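Local coordinates for protein interpain A (Prevotella intermedia, PDB 3BB7) that is a cysteine protease of the peptidase C10 family, made as a zymogen that activates itself autocatalytically and probably cleaves other proteins, at residues Leu125-His138 and Ala212-Ala224. The protein carries 1 engineered substitution. Residues are numbered along the deposited sequence; the frame is centred on the assembly and turned at random.
Sequences LNYFKYPVRGIGSH and AAGLRTYFGFTDA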
# COMPACT_ATOMS: atom_id res chain seq x y z
N LEU A 125 3.94 -10.74 0.99
CA LEU A 125 4.57 -12.03 1.38
C LEU A 125 3.53 -13.14 1.50
O LEU A 125 3.75 -14.28 1.05
CB LEU A 125 5.32 -11.88 2.70
CG LEU A 125 6.80 -11.45 2.53
CD1 LEU A 125 7.01 -10.30 1.53
CD2 LEU A 125 7.49 -11.19 3.87
N ASN A 126 2.36 -12.81 2.04
CA ASN A 126 1.33 -13.81 2.18
C ASN A 126 0.81 -14.28 0.82
O ASN A 126 0.42 -15.43 0.64
CB ASN A 126 0.15 -13.27 3.00
CG ASN A 126 -0.95 -14.32 3.16
OD1 ASN A 126 -0.74 -15.37 3.80
ND2 ASN A 126 -2.12 -14.04 2.59
N TYR A 127 0.74 -13.36 -0.15
CA TYR A 127 0.34 -13.75 -1.51
C TYR A 127 1.25 -14.86 -2.04
O TYR A 127 0.79 -15.86 -2.65
CB TYR A 127 0.34 -12.52 -2.42
CG TYR A 127 0.11 -12.91 -3.86
CD1 TYR A 127 -1.18 -13.23 -4.31
CD2 TYR A 127 1.17 -13.02 -4.74
CE1 TYR A 127 -1.41 -13.62 -5.63
CE2 TYR A 127 0.96 -13.42 -6.11
CZ TYR A 127 -0.33 -13.71 -6.52
OH TYR A 127 -0.58 -14.14 -7.81
N PHE A 128 2.56 -14.72 -1.80
CA PHE A 128 3.53 -15.73 -2.26
C PHE A 128 3.71 -16.92 -1.35
O PHE A 128 4.27 -17.94 -1.78
CB PHE A 128 4.89 -15.06 -2.45
CG PHE A 128 4.92 -14.11 -3.63
CD1 PHE A 128 4.80 -14.61 -4.93
CD2 PHE A 128 5.00 -12.74 -3.43
CE1 PHE A 128 4.81 -13.75 -6.04
CE2 PHE A 128 4.98 -11.85 -4.52
CZ PHE A 128 4.90 -12.37 -5.81
N LYS A 129 3.25 -16.81 -0.10
CA LYS A 129 3.46 -17.84 0.92
C LYS A 129 4.95 -18.19 1.02
O LYS A 129 5.35 -19.37 1.00
CB LYS A 129 2.58 -19.07 0.69
CG LYS A 129 1.13 -18.74 0.93
CD LYS A 129 0.21 -19.77 0.31
CE LYS A 129 -1.20 -19.20 0.25
NZ LYS A 129 -1.23 -17.69 0.30
N TYR A 130 5.76 -17.14 1.12
CA TYR A 130 7.22 -17.29 1.04
C TYR A 130 7.82 -16.12 1.79
O TYR A 130 7.27 -15.04 1.74
CB TYR A 130 7.63 -17.26 -0.44
CG TYR A 130 9.11 -17.44 -0.72
CD1 TYR A 130 9.65 -18.70 -0.97
CD2 TYR A 130 9.97 -16.33 -0.79
CE1 TYR A 130 11.01 -18.84 -1.24
CE2 TYR A 130 11.31 -16.47 -1.05
CZ TYR A 130 11.82 -17.72 -1.28
OH TYR A 130 13.17 -17.83 -1.54
N PRO A 131 8.93 -16.35 2.52
CA PRO A 131 9.70 -17.58 2.66
C PRO A 131 9.09 -18.55 3.66
O PRO A 131 8.13 -18.20 4.40
CB PRO A 131 11.05 -17.06 3.17
CG PRO A 131 10.65 -15.91 4.05
CD PRO A 131 9.50 -15.25 3.32
N VAL A 132 9.64 -19.76 3.66
CA VAL A 132 9.29 -20.75 4.68
C VAL A 132 9.75 -20.29 6.07
O VAL A 132 8.98 -20.29 7.02
CB VAL A 132 9.88 -22.14 4.37
CG1 VAL A 132 9.55 -23.09 5.48
CG2 VAL A 132 9.37 -22.68 3.06
N ARG A 133 11.01 -19.86 6.17
CA ARG A 133 11.60 -19.29 7.39
C ARG A 133 12.42 -18.08 6.97
O ARG A 133 12.82 -17.97 5.82
CB ARG A 133 12.50 -20.32 8.13
CG ARG A 133 11.74 -21.54 8.67
CD ARG A 133 12.67 -22.69 9.05
NE ARG A 133 13.67 -22.29 10.03
CZ ARG A 133 13.77 -22.80 11.26
NH1 ARG A 133 12.93 -23.74 11.67
NH2 ARG A 133 14.72 -22.36 12.07
N GLY A 134 12.66 -17.18 7.92
CA GLY A 134 13.50 -16.03 7.63
C GLY A 134 14.96 -16.36 7.89
O GLY A 134 15.39 -17.53 7.94
N ILE A 135 15.74 -15.29 8.07
CA ILE A 135 17.19 -15.37 8.25
C ILE A 135 17.58 -14.36 9.31
O ILE A 135 17.22 -13.20 9.21
CB ILE A 135 17.93 -15.03 6.94
CG1 ILE A 135 17.40 -15.85 5.77
CG2 ILE A 135 19.44 -15.23 7.15
CD1 ILE A 135 17.89 -15.34 4.39
N GLY A 136 18.32 -14.80 10.32
CA GLY A 136 18.89 -13.88 11.29
C GLY A 136 17.88 -13.27 12.25
O GLY A 136 16.79 -13.81 12.46
N SER A 137 18.27 -12.15 12.88
CA SER A 137 17.43 -11.51 13.89
C SER A 137 17.75 -10.05 13.92
O SER A 137 18.80 -9.63 13.46
CB SER A 137 17.70 -12.12 15.28
OG SER A 137 19.07 -12.06 15.63
N HIS A 138 16.81 -9.27 14.46
CA HIS A 138 17.01 -7.83 14.56
C HIS A 138 16.07 -7.26 15.60
O HIS A 138 15.02 -7.83 15.88
CB HIS A 138 16.74 -7.16 13.21
CG HIS A 138 17.12 -5.71 13.14
ND1 HIS A 138 18.39 -5.25 13.40
CD2 HIS A 138 16.39 -4.62 12.76
CE1 HIS A 138 18.43 -3.94 13.21
NE2 HIS A 138 17.23 -3.54 12.82
N ALA A 212 13.22 -2.59 1.51
CA ALA A 212 13.89 -3.39 0.48
C ALA A 212 15.12 -4.09 1.10
O ALA A 212 15.34 -5.29 0.88
CB ALA A 212 14.30 -2.48 -0.65
N ALA A 213 15.92 -3.38 1.88
CA ALA A 213 17.11 -3.98 2.53
C ALA A 213 16.75 -5.12 3.45
O ALA A 213 17.42 -6.16 3.45
CB ALA A 213 17.92 -2.91 3.25
N GLY A 214 15.67 -4.96 4.20
CA GLY A 214 15.27 -5.97 5.16
C GLY A 214 14.67 -7.17 4.44
O GLY A 214 14.77 -8.31 4.91
N LEU A 215 13.96 -6.92 3.34
CA LEU A 215 13.45 -8.02 2.55
C LEU A 215 14.60 -8.88 1.99
O LEU A 215 14.51 -10.12 2.01
CB LEU A 215 12.54 -7.49 1.43
CG LEU A 215 11.13 -7.12 1.90
CD1 LEU A 215 10.43 -6.22 0.84
CD2 LEU A 215 10.27 -8.34 2.20
N ARG A 216 15.69 -8.25 1.53
CA ARG A 216 16.89 -9.02 1.10
C ARG A 216 17.48 -9.81 2.25
O ARG A 216 17.81 -11.00 2.12
CB ARG A 216 17.98 -8.10 0.50
CG ARG A 216 17.58 -7.44 -0.83
CD ARG A 216 18.72 -6.59 -1.39
NE ARG A 216 19.02 -5.38 -0.65
CZ ARG A 216 18.53 -4.18 -0.94
NH1 ARG A 216 17.64 -4.03 -1.91
NH2 ARG A 216 18.92 -3.11 -0.23
N THR A 217 17.70 -9.10 3.37
CA THR A 217 18.53 -9.62 4.44
C THR A 217 17.83 -10.60 5.36
O THR A 217 18.41 -11.66 5.71
CB THR A 217 19.14 -8.48 5.24
OG1 THR A 217 20.06 -7.80 4.38
CG2 THR A 217 19.90 -8.96 6.46
N TYR A 218 16.62 -10.24 5.81
CA TYR A 218 15.92 -11.03 6.82
C TYR A 218 14.92 -12.00 6.21
O TYR A 218 14.58 -13.00 6.84
CB TYR A 218 15.22 -10.11 7.83
CG TYR A 218 16.19 -9.20 8.53
CD1 TYR A 218 16.14 -7.83 8.36
CD2 TYR A 218 17.18 -9.72 9.37
CE1 TYR A 218 17.04 -6.98 8.97
CE2 TYR A 218 18.06 -8.89 10.04
CZ TYR A 218 18.02 -7.51 9.81
OH TYR A 218 18.92 -6.67 10.43
N PHE A 219 14.45 -11.73 4.99
CA PHE A 219 13.50 -12.64 4.36
C PHE A 219 14.05 -13.41 3.17
O PHE A 219 13.39 -14.32 2.65
CB PHE A 219 12.22 -11.91 3.96
CG PHE A 219 11.38 -11.46 5.13
CD1 PHE A 219 11.40 -10.15 5.56
CD2 PHE A 219 10.51 -12.35 5.77
CE1 PHE A 219 10.59 -9.70 6.63
CE2 PHE A 219 9.68 -11.93 6.83
CZ PHE A 219 9.71 -10.60 7.26
N GLY A 220 15.24 -13.01 2.72
CA GLY A 220 15.93 -13.71 1.65
C GLY A 220 15.41 -13.46 0.24
O GLY A 220 15.65 -14.27 -0.66
N PHE A 221 14.73 -12.34 0.03
CA PHE A 221 14.32 -11.95 -1.32
C PHE A 221 15.49 -11.30 -2.04
O PHE A 221 15.67 -10.07 -1.99
CB PHE A 221 13.13 -10.99 -1.30
CG PHE A 221 11.85 -11.63 -0.87
CD1 PHE A 221 11.14 -12.46 -1.74
CD2 PHE A 221 11.38 -11.46 0.43
CE1 PHE A 221 9.91 -13.06 -1.34
CE2 PHE A 221 10.20 -12.06 0.87
CZ PHE A 221 9.44 -12.85 -0.02
N THR A 222 16.29 -12.16 -2.68
CA THR A 222 17.54 -11.72 -3.30
C THR A 222 17.36 -10.51 -4.21
O THR A 222 18.23 -9.63 -4.23
CB THR A 222 18.16 -12.89 -4.05
OG1 THR A 222 17.33 -13.27 -5.14
CG2 THR A 222 18.30 -14.04 -3.16
N ASP A 223 16.26 -10.47 -4.96
CA ASP A 223 16.03 -9.45 -5.98
C ASP A 223 15.31 -8.19 -5.48
O ASP A 223 15.06 -7.25 -6.27
CB ASP A 223 15.24 -10.04 -7.14
CG ASP A 223 15.97 -11.14 -7.87
OD1 ASP A 223 17.18 -11.36 -7.62
OD2 ASP A 223 15.30 -11.79 -8.70
N ALA A 224 14.91 -8.16 -4.20
CA ALA A 224 14.15 -7.00 -3.72
C ALA A 224 14.95 -5.71 -3.88
O ALA A 224 16.17 -5.67 -3.61
CB ALA A 224 13.73 -7.19 -2.27
O HOH W 1 14.22 -15.78 -2.49
O HOH W 2 14.32 -16.65 3.96
O HOH W 3 20.01 -11.97 8.44
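Leu125 lays CD2 over one face of the Phe219 ring, 3.9 Å from its centroid, a CH-pi contact, while Pro131 CG sits at that ring's edge. Leu125 CD1 packs obliquely on Phe221 and touches Leu215 CD2. Tyr130 turns its own edge toward the face of Phe221 in an offset edge-to-face pair, planes at 61°; CG anti to the backbone N (chi1 -178°) sends the ring there, and Tyr130 CD2 lies 3.3 Å from Phe221 CE1. Thr217 CG2 covers one face of the Tyr218 ring and Ile135 O meets its edge. The Tyr218 hydroxyl rests over one face of the His138 imidazole, off toward the rim; the two rings are nearly parallel but barely overlap. His138 NE2 is hydrogen-bonded to Glu194, and Phe156 stacks on Tyr218. In the papain-like C10 domain, this joins the loop that follows helix 116-128, with a cis peptide bond between Tyr130 and Pro131, to the C-terminal end of helix 208-218, far from engineered Ala116 at the predicted nucleophile position. Ile135 N donates to Tyr218 O at 2.8 Å, well short of straight (141° at the hydrogen). Ile135 CD1 reaches 3.7 Å from Gly220 CA. Waters also bridge the segments: one donates to Arg133 O and, weakly, Phe219 O; another donates to Gly220 O and bonds to Tyr130 OH, itself hydrogen-bonded to Lys320.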